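Local coordinates for amidohydrolase family protein (Acinetobacter baumannii, PDB 4I6K) that probably hydrolyses 2-pyrone-4,6-dicarboxylic acid or a related lactone, as a member of the amidohydrolase family, at residues A[65-70]-A[262-267]; A[212-217]-A[256-261]. All coordinates share one frame; numbering follows the deposited sequence.

Contact 1 (A[65-70]-A[262-267])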
ATOM      1  N   HIS A  65     -13.948  14.663  -3.534  1.00 55.49           N
ATOM      2  CA  HIS A  65     -14.275  14.073  -2.228  1.00 57.89           C
ATOM      3  C   HIS A  65     -13.555  14.728  -1.056  1.00 56.20           C
ATOM      4  O   HIS A  65     -13.472  14.163   0.040  1.00 55.16           O
ATOM      5  CB  HIS A  65     -13.999  12.572  -2.224  1.00 51.39           C
ATOM      6  CG  HIS A  65     -14.844  11.804  -3.191  1.00 59.79           C
ATOM      7  ND1 HIS A  65     -16.028  11.198  -2.826  1.00 63.11           N
ATOM      8  CD2 HIS A  65     -14.678  11.543  -4.508  1.00 51.59           C
ATOM      9  CE1 HIS A  65     -16.551  10.590  -3.876  1.00 61.29           C
ATOM     10  NE2 HIS A  65     -15.754  10.787  -4.910  1.00 56.51           N
ATOM     11  N   ASN A  66     -13.022  15.917  -1.295  1.00 56.48           N
ATOM     12  CA  ASN A  66     -12.392  16.673  -0.224  1.00 63.66           C
ATOM     13  C   ASN A  66     -11.113  16.043   0.340  1.00 61.94           C
ATOM     14  O   ASN A  66     -10.739  16.290   1.487  1.00 61.21           O
ATOM     15  CB  ASN A  66     -13.419  16.925   0.880  1.00 63.10           C
ATOM     16  CG  ASN A  66     -14.604  17.718   0.377  1.00 66.36           C
ATOM     17  OD1 ASN A  66     -14.432  18.692  -0.353  1.00 62.41           O
ATOM     18  ND2 ASN A  66     -15.812  17.296   0.740  1.00 75.92           N
ATOM     19  N   PHE A  67     -10.435  15.238  -0.468  1.00 56.75           N
ATOM     20  CA  PHE A  67      -9.162  14.693  -0.038  1.00 53.29           C
ATOM     21  C   PHE A  67      -8.057  15.711  -0.220  1.00 52.98           C
ATOM     22  O   PHE A  67      -7.955  16.362  -1.255  1.00 62.28           O
ATOM     23  CB  PHE A  67      -8.840  13.404  -0.780  1.00 55.54           C
ATOM     24  CG  PHE A  67      -9.460  12.195  -0.163  1.00 53.08           C
ATOM     25  CD1 PHE A  67     -10.835  12.011  -0.203  1.00 52.33           C
ATOM     26  CD2 PHE A  67      -8.673  11.249   0.478  1.00 48.63           C
ATOM     27  CE1 PHE A  67     -11.419  10.890   0.371  1.00 57.20           C
ATOM     28  CE2 PHE A  67      -9.246  10.115   1.054  1.00 50.17           C
ATOM     29  CZ  PHE A  67     -10.628   9.939   1.001  1.00 51.40           C
ATOM     30  N   THR A  68      -7.226  15.854   0.796  1.00 53.73           N
ATOM     31  CA  THR A  68      -6.199  16.858   0.759  1.00 56.15           C
ATOM     32  C   THR A  68      -4.921  16.284   0.167  1.00 60.50           C
ATOM     33  O   THR A  68      -4.150  17.008  -0.468  1.00 61.89           O
ATOM     34  CB  THR A  68      -5.923  17.399   2.165  1.00 57.95           C
ATOM     35  OG1 THR A  68      -5.662  16.302   3.044  1.00 57.79           O
ATOM     36  CG2 THR A  68      -7.135  18.175   2.679  1.00 43.79           C
ATOM     37  N   HIS A  69      -4.710  14.982   0.370  1.00 62.18           N
ATOM     38  CA  HIS A  69      -3.454  14.326  -0.021  1.00 53.82           C
ATOM     39  C   HIS A  69      -3.642  12.897  -0.564  1.00 54.44           C
ATOM     40  O   HIS A  69      -4.658  12.249  -0.324  1.00 46.77           O
ATOM     41  CB  HIS A  69      -2.483  14.286   1.166  1.00 54.03           C
ATOM     42  CG  HIS A  69      -2.267  15.615   1.818  1.00 55.30           C
ATOM     43  ND1 HIS A  69      -1.209  16.439   1.496  1.00 60.77           N
ATOM     44  CD2 HIS A  69      -2.982  16.269   2.763  1.00 50.36           C
ATOM     45  CE1 HIS A  69      -1.279  17.543   2.217  1.00 57.17           C
ATOM     46  NE2 HIS A  69      -2.346  17.464   2.995  1.00 61.38           N
ATOM     47  N   GLY A  70      -2.638  12.398  -1.274  1.00 43.40           N
ATOM     48  CA  GLY A  70      -2.711  11.057  -1.803  1.00 43.97           C
ATOM     49  C   GLY A  70      -1.325  10.473  -1.879  1.00 44.99           C
ATOM     50  O   GLY A  70      -0.331  11.199  -1.935  1.00 46.22           O
ATOM     51  N   ASP A 262     -17.375   3.786  -5.235  1.00 52.36           N
ATOM     52  CA  ASP A 262     -17.560   2.461  -4.646  1.00 57.51           C
ATOM     53  C   ASP A 262     -16.522   2.180  -3.560  1.00 56.68           C
ATOM     54  O   ASP A 262     -16.827   1.569  -2.531  1.00 55.02           O
ATOM     55  CB  ASP A 262     -17.472   1.385  -5.730  1.00 65.20           C
ATOM     56  CG  ASP A 262     -18.613   1.468  -6.717  1.00 66.35           C
ATOM     57  OD1 ASP A 262     -19.692   1.978  -6.332  1.00 60.32           O
ATOM     58  OD2 ASP A 262     -18.432   1.025  -7.869  1.00 69.12           O
ATOM     59  N   ALA A 263     -15.288   2.609  -3.811  1.00 58.50           N
ATOM     60  CA  ALA A 263     -14.231   2.476  -2.823  1.00 56.61           C
ATOM     61  C   ALA A 263     -14.580   3.272  -1.567  1.00 53.13           C
ATOM     62  O   ALA A 263     -14.572   2.723  -0.464  1.00 53.18           O
ATOM     63  CB  ALA A 263     -12.886   2.920  -3.405  1.00 67.50           C
ATOM     64  N   ILE A 264     -14.902   4.555  -1.741  1.00 49.19           N
ATOM     65  CA  ILE A 264     -15.336   5.417  -0.632  1.00 56.41           C
ATOM     66  C   ILE A 264     -16.480   4.788   0.159  1.00 56.25           C
ATOM     67  O   ILE A 264     -16.480   4.808   1.390  1.00 58.00           O
ATOM     68  CB  ILE A 264     -15.848   6.782  -1.132  1.00 62.14           C
ATOM     69  CG1 ILE A 264     -14.818   7.464  -2.033  1.00 67.52           C
ATOM     70  CG2 ILE A 264     -16.203   7.679   0.047  1.00 62.79           C
ATOM     71  CD1 ILE A 264     -13.537   7.787  -1.328  1.00 82.73           C
ATOM     72  N   LYS A 265     -17.451   4.234  -0.563  1.00 60.97           N
ATOM     73  CA  LYS A 265     -18.672   3.698   0.039  1.00 56.94           C
ATOM     74  C   LYS A 265     -18.412   2.492   0.946  1.00 57.81           C
ATOM     75  O   LYS A 265     -18.896   2.440   2.078  1.00 57.29           O
ATOM     76  CB  LYS A 265     -19.694   3.352  -1.044  1.00 51.77           C
ATOM     77  CG  LYS A 265     -21.040   2.913  -0.501  1.00 54.25           C
ATOM     78  CD  LYS A 265     -22.088   2.887  -1.598  1.00 55.94           C
ATOM     79  CE  LYS A 265     -23.449   2.508  -1.033  1.00 68.33           C
ATOM     80  NZ  LYS A 265     -23.966   3.496  -0.037  1.00 76.98           N
ATOM     81  N   ALA A 266     -17.645   1.525   0.453  1.00 56.85           N
ATOM     82  CA  ALA A 266     -17.306   0.356   1.252  1.00 54.46           C
ATOM     83  C   ALA A 266     -16.527   0.746   2.516  1.00 57.83           C
ATOM     84  O   ALA A 266     -16.669   0.130   3.571  1.00 55.70           O
ATOM     85  CB  ALA A 266     -16.513  -0.639   0.417  1.00 52.38           C
ATOM     86  N   PHE A 267     -15.700   1.776   2.412  1.00 56.99           N
ATOM     87  CA  PHE A 267     -14.912   2.180   3.556  1.00 55.67           C
ATOM     88  C   PHE A 267     -15.835   2.573   4.701  1.00 55.57           C
ATOM     89  O   PHE A 267     -15.617   2.195   5.855  1.00 52.45           O
ATOM     90  CB  PHE A 267     -13.968   3.333   3.189  1.00 52.28           C
ATOM     91  CG  PHE A 267     -13.342   3.987   4.378  1.00 50.00           C
ATOM     92  CD1 PHE A 267     -13.771   5.237   4.802  1.00 56.17           C
ATOM     93  CD2 PHE A 267     -12.349   3.339   5.099  1.00 43.80           C
ATOM     94  CE1 PHE A 267     -13.208   5.852   5.913  1.00 52.59           C
ATOM     95  CE2 PHE A 267     -11.791   3.934   6.213  1.00 51.33           C
ATOM     96  CZ  PHE A 267     -12.225   5.201   6.624  1.00 48.74           C
TER
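I264 meets two rings at once, and each end of its longer branch has its own partner. CG1 lies over one face of the H65 imidazole, 4.2 Å from the ring centroid and 22° off the normal, a CH-pi contact shifted toward the rim of the ring. The shift brings it nearest the outer bond, with I264 CG1 4.0 Å from both H65 ND1 and H65 CE1. One carbon further along, the I264 CD1 methyl reaches F67 CE1 at 4.1 Å, approaching the phenyl ring obliquely. The torsion of I264 accounts for this division: with CG1 anti to its carbonyl carbon (chi1 -53°), the longer branch leads out of the helix toward the turn. The imidazole plane, for its part, stands nearly perpendicular to the CA-CB-CG plane (chi2 -94°), with one face toward the isoleucine.

The F67 side is buried against C27 and D29, whereas the H65 side is partly exposed and flanked by the exposed N66 and K265. No hydrogen bond crosses between the segments, and the 114 Å² buried between them comes from the isoleucine against the two rings. The orientation of the imidazole is nevertheless not left to packing alone, because H65 NE2 is hydrogen-bonded to E261 OE2, one turn back on the helix of I264, and the ring also meets that of Y260.

The chain turns sharply at N66, which has positive phi and is the C-prime residue of the Schellman motif ending helix 55-64. The two side chains flanking it thus link the turn between that helix and strand 69-73 to helix 260-270, which follows the eighth strand, a neighbourhood of early and late elements characteristic of a closing (beta/alpha)8 barrel.

Contact 2 (A[212-217]-A[256-261])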
ATOM      1  N   SER A 212      -7.630  -0.979   2.450  1.00 45.90           N
ATOM      2  CA  SER A 212      -7.988  -0.666   1.084  1.00 33.48           C
ATOM      3  C   SER A 212      -8.237  -1.964   0.364  1.00 39.97           C
ATOM      4  O   SER A 212      -7.895  -3.033   0.877  1.00 40.73           O
ATOM      5  CB  SER A 212      -6.804   0.019   0.414  1.00 40.60           C
ATOM      6  OG  SER A 212      -5.660  -0.825   0.446  1.00 40.40           O
ATOM      7  N   GLY A 213      -8.808  -1.867  -0.835  1.00 39.20           N
ATOM      8  CA  GLY A 213      -8.891  -3.011  -1.745  1.00 48.37           C
ATOM      9  C   GLY A 213      -9.669  -4.204  -1.212  1.00 41.59           C
ATOM     10  O   GLY A 213      -9.362  -5.351  -1.550  1.00 42.38           O
ATOM     11  N   PHE A 214     -10.688  -3.937  -0.400  1.00 43.95           N
ATOM     12  CA  PHE A 214     -11.537  -5.006   0.113  1.00 44.74           C
ATOM     13  C   PHE A 214     -11.920  -5.946  -1.018  1.00 49.42           C
ATOM     14  O   PHE A 214     -12.095  -7.146  -0.802  1.00 53.86           O
ATOM     15  CB  PHE A 214     -12.813  -4.439   0.711  1.00 53.18           C
ATOM     16  CG  PHE A 214     -13.793  -3.965  -0.326  1.00 58.75           C
ATOM     17  CD1 PHE A 214     -14.770  -4.819  -0.817  1.00 59.81           C
ATOM     18  CD2 PHE A 214     -13.713  -2.678  -0.836  1.00 55.34           C
ATOM     19  CE1 PHE A 214     -15.664  -4.392  -1.779  1.00 55.25           C
ATOM     20  CE2 PHE A 214     -14.603  -2.237  -1.805  1.00 53.06           C
ATOM     21  CZ  PHE A 214     -15.583  -3.092  -2.274  1.00 56.06           C
ATOM     22  N   TYR A 215     -12.059  -5.402  -2.225  1.00 52.17           N
ATOM     23  CA  TYR A 215     -12.506  -6.199  -3.371  1.00 53.58           C
ATOM     24  C   TYR A 215     -11.451  -7.167  -3.915  1.00 54.67           C
ATOM     25  O   TYR A 215     -11.735  -7.906  -4.862  1.00 61.40           O
ATOM     26  CB  TYR A 215     -13.019  -5.303  -4.504  1.00 38.30           C
ATOM     27  CG  TYR A 215     -12.020  -4.250  -4.910  1.00 49.34           C
ATOM     28  CD1 TYR A 215     -12.113  -2.954  -4.403  1.00 53.19           C
ATOM     29  CD2 TYR A 215     -10.963  -4.555  -5.775  1.00 37.98           C
ATOM     30  CE1 TYR A 215     -11.199  -1.984  -4.756  1.00 47.05           C
ATOM     31  CE2 TYR A 215     -10.045  -3.585  -6.143  1.00 46.95           C
ATOM     32  CZ  TYR A 215     -10.169  -2.301  -5.624  1.00 42.40           C
ATOM     33  OH  TYR A 215      -9.265  -1.327  -5.964  1.00 50.91           O
ATOM     34  N   ARG A 216     -10.243  -7.168  -3.343  1.00 53.77           N
ATOM     35  CA  ARG A 216      -9.241  -8.184  -3.724  1.00 52.53           C
ATOM     36  C   ARG A 216      -9.303  -9.393  -2.789  1.00 46.52           C
ATOM     37  O   ARG A 216      -8.515 -10.346  -2.891  1.00 49.13           O
ATOM     38  CB  ARG A 216      -7.830  -7.594  -3.752  1.00 50.65           C
ATOM     39  CG  ARG A 216      -7.722  -6.344  -4.603  1.00 58.27           C
ATOM     40  CD  ARG A 216      -6.282  -5.999  -4.932  1.00 42.75           C
ATOM     41  NE  ARG A 216      -6.195  -4.796  -5.761  1.00 54.95           N
ATOM     42  CZ  ARG A 216      -6.306  -4.789  -7.085  1.00 53.54           C
ATOM     43  NH1 ARG A 216      -6.213  -3.647  -7.759  1.00 45.97           N
ATOM     44  NH2 ARG A 216      -6.516  -5.925  -7.738  1.00 56.99           N
ATOM     45  N   LEU A 217     -10.250  -9.341  -1.869  1.00 46.93           N
ATOM     46  CA  LEU A 217     -10.390 -10.382  -0.862  1.00 58.14           C
ATOM     47  C   LEU A 217     -11.357 -11.493  -1.331  1.00 60.32           C
ATOM     48  O   LEU A 217     -11.499 -12.519  -0.675  1.00 61.45           O
ATOM     49  CB  LEU A 217     -10.848  -9.761   0.469  1.00 44.53           C
ATOM     50  CG  LEU A 217      -9.998  -8.627   1.064  1.00 54.13           C
ATOM     51  CD1 LEU A 217     -10.680  -8.014   2.288  1.00 51.89           C
ATOM     52  CD2 LEU A 217      -8.573  -9.095   1.415  1.00 41.17           C
ATOM     53  N   SER A 256     -14.512  -2.887 -14.116  1.00 47.46           N
ATOM     54  CA  SER A 256     -15.919  -2.981 -14.479  1.00 48.75           C
ATOM     55  C   SER A 256     -16.793  -2.896 -13.230  1.00 55.16           C
ATOM     56  O   SER A 256     -17.962  -2.532 -13.309  1.00 55.19           O
ATOM     57  CB  SER A 256     -16.202  -4.294 -15.206  1.00 42.77           C
ATOM     58  OG  SER A 256     -15.031  -4.813 -15.810  1.00 67.40           O
ATOM     59  N   LEU A 257     -16.217  -3.237 -12.078  1.00 44.80           N
ATOM     60  CA  LEU A 257     -17.007  -3.429 -10.863  1.00 57.46           C
ATOM     61  C   LEU A 257     -16.774  -2.341  -9.827  1.00 55.30           C
ATOM     62  O   LEU A 257     -17.567  -2.195  -8.901  1.00 67.17           O
ATOM     63  CB  LEU A 257     -16.692  -4.789 -10.218  1.00 59.04           C
ATOM     64  CG  LEU A 257     -16.522  -6.003 -11.137  1.00 68.09           C
ATOM     65  CD1 LEU A 257     -15.609  -7.043 -10.492  1.00 61.43           C
ATOM     66  CD2 LEU A 257     -17.877  -6.599 -11.541  1.00 57.72           C
ATOM     67  N   ILE A 258     -15.689  -1.585  -9.976  1.00 55.46           N
ATOM     68  CA  ILE A 258     -15.280  -0.659  -8.919  1.00 54.22           C
ATOM     69  C   ILE A 258     -14.950   0.762  -9.371  1.00 51.52           C
ATOM     70  O   ILE A 258     -14.038   0.977 -10.168  1.00 56.06           O
ATOM     71  CB  ILE A 258     -14.067  -1.210  -8.139  1.00 48.78           C
ATOM     72  CG1 ILE A 258     -14.351  -2.635  -7.648  1.00 41.31           C
ATOM     73  CG2 ILE A 258     -13.746  -0.284  -6.968  1.00 59.65           C
ATOM     74  CD1 ILE A 258     -15.356  -2.698  -6.473  1.00 36.41           C
ATOM     75  N   THR A 259     -15.683   1.725  -8.825  1.00 50.86           N
ATOM     76  CA  THR A 259     -15.385   3.134  -9.022  1.00 52.92           C
ATOM     77  C   THR A 259     -14.763   3.709  -7.756  1.00 59.74           C
ATOM     78  O   THR A 259     -14.809   3.098  -6.673  1.00 55.26           O
ATOM     79  CB  THR A 259     -16.666   3.955  -9.295  1.00 47.03           C
ATOM     80  OG1 THR A 259     -17.533   3.869  -8.155  1.00 50.54           O
ATOM     81  CG2 THR A 259     -17.395   3.437 -10.529  1.00 50.57           C
ATOM     82  N   TYR A 260     -14.203   4.906  -7.886  1.00 56.19           N
ATOM     83  CA  TYR A 260     -13.737   5.625  -6.723  1.00 48.28           C
ATOM     84  C   TYR A 260     -14.860   5.707  -5.697  1.00 57.18           C
ATOM     85  O   TYR A 260     -14.651   5.431  -4.511  1.00 56.99           O
ATOM     86  CB  TYR A 260     -13.258   7.015  -7.099  1.00 43.15           C
ATOM     87  CG  TYR A 260     -12.240   7.531  -6.127  1.00 48.18           C
ATOM     88  CD1 TYR A 260     -10.901   7.219  -6.282  1.00 48.88           C
ATOM     89  CD2 TYR A 260     -12.622   8.314  -5.040  1.00 42.90           C
ATOM     90  CE1 TYR A 260      -9.957   7.678  -5.387  1.00 53.14           C
ATOM     91  CE2 TYR A 260     -11.694   8.774  -4.131  1.00 52.18           C
ATOM     92  CZ  TYR A 260     -10.360   8.455  -4.307  1.00 64.00           C
ATOM     93  OH  TYR A 260      -9.425   8.913  -3.407  1.00 52.22           O
ATOM     94  N   GLU A 261     -16.057   6.073  -6.148  1.00 57.89           N
ATOM     95  CA  GLU A 261     -17.199   6.205  -5.236  1.00 52.97           C
ATOM     96  C   GLU A 261     -17.503   4.894  -4.513  1.00 53.74           C
ATOM     97  O   GLU A 261     -17.846   4.884  -3.326  1.00 56.51           O
ATOM     98  CB  GLU A 261     -18.437   6.702  -5.982  1.00 53.51           C
ATOM     99  CG  GLU A 261     -18.302   8.131  -6.483  1.00 50.79           C
ATOM    100  CD  GLU A 261     -17.093   8.300  -7.369  1.00 58.54           C
ATOM    101  OE1 GLU A 261     -16.806   7.364  -8.148  1.00 66.19           O
ATOM    102  OE2 GLU A 261     -16.419   9.354  -7.280  1.00 55.59           O
TER
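The side chain of I258 crosses the Y215 ring obliquely and lays its longer branch on one face. I258 CG1 sits 4.1 Å from the centroid of the Y215 ring, 18° off the normal, in a CH-pi contact displaced toward the rim. Its branches spread over that face: CD1 lies by the root, 4.0 Å from Y215 CB, whereas CG2 reaches 3.8 Å from Y215 CE1. The same CD1 methyl extends to F214 CZ at 4.2 Å, oblique to that ring. Y215 has CG between its backbone N and carbonyl carbon (chi1 54°), a crowded position that folds the ring back over its own loop, with G213 CA over the face opposite I258, offset toward the rim, and F214 CE2 in plane at the edge. Such loops, following the seventh and eighth strands, stand at the C-terminal mouth of the (beta/alpha)8 barrel, where amidohydrolases place their active sites. A short 3-10 segment shapes the first of them, with R216 N bonded to G213 O at 2.7 Å. At the far end of the phenol, Y215 OH is hydrogen-bonded to D248, which also forms a salt bridge with R216; the guanidinium of R216 turns one face to Y215 CE2.

How the contacts relate
Helix 260-270 carries I264 of contact 1, and its lead-in carries I258 of contact 2; the centres of the two contacts lie 12 Å apart. The segments also meet directly: the hydrogen bond from contact 1 to contact 2 spans 2.8 Å between H65 NE2 and E261 OE2, and A266 CB packs 3.3 Å from F214 CE2. At the start of the helix, T259 is the N-cap, its OG1 accepting from D262 N. In the sequence, contact 2 is nested within the loop that contact 1 closes. Contact 2 borders the ligand: the Y215 side chain lies about 6 Å from a bound citric acid, probably from the crystallisation liquor, and R216 NH1 makes a weak hydrogen bond to its O4.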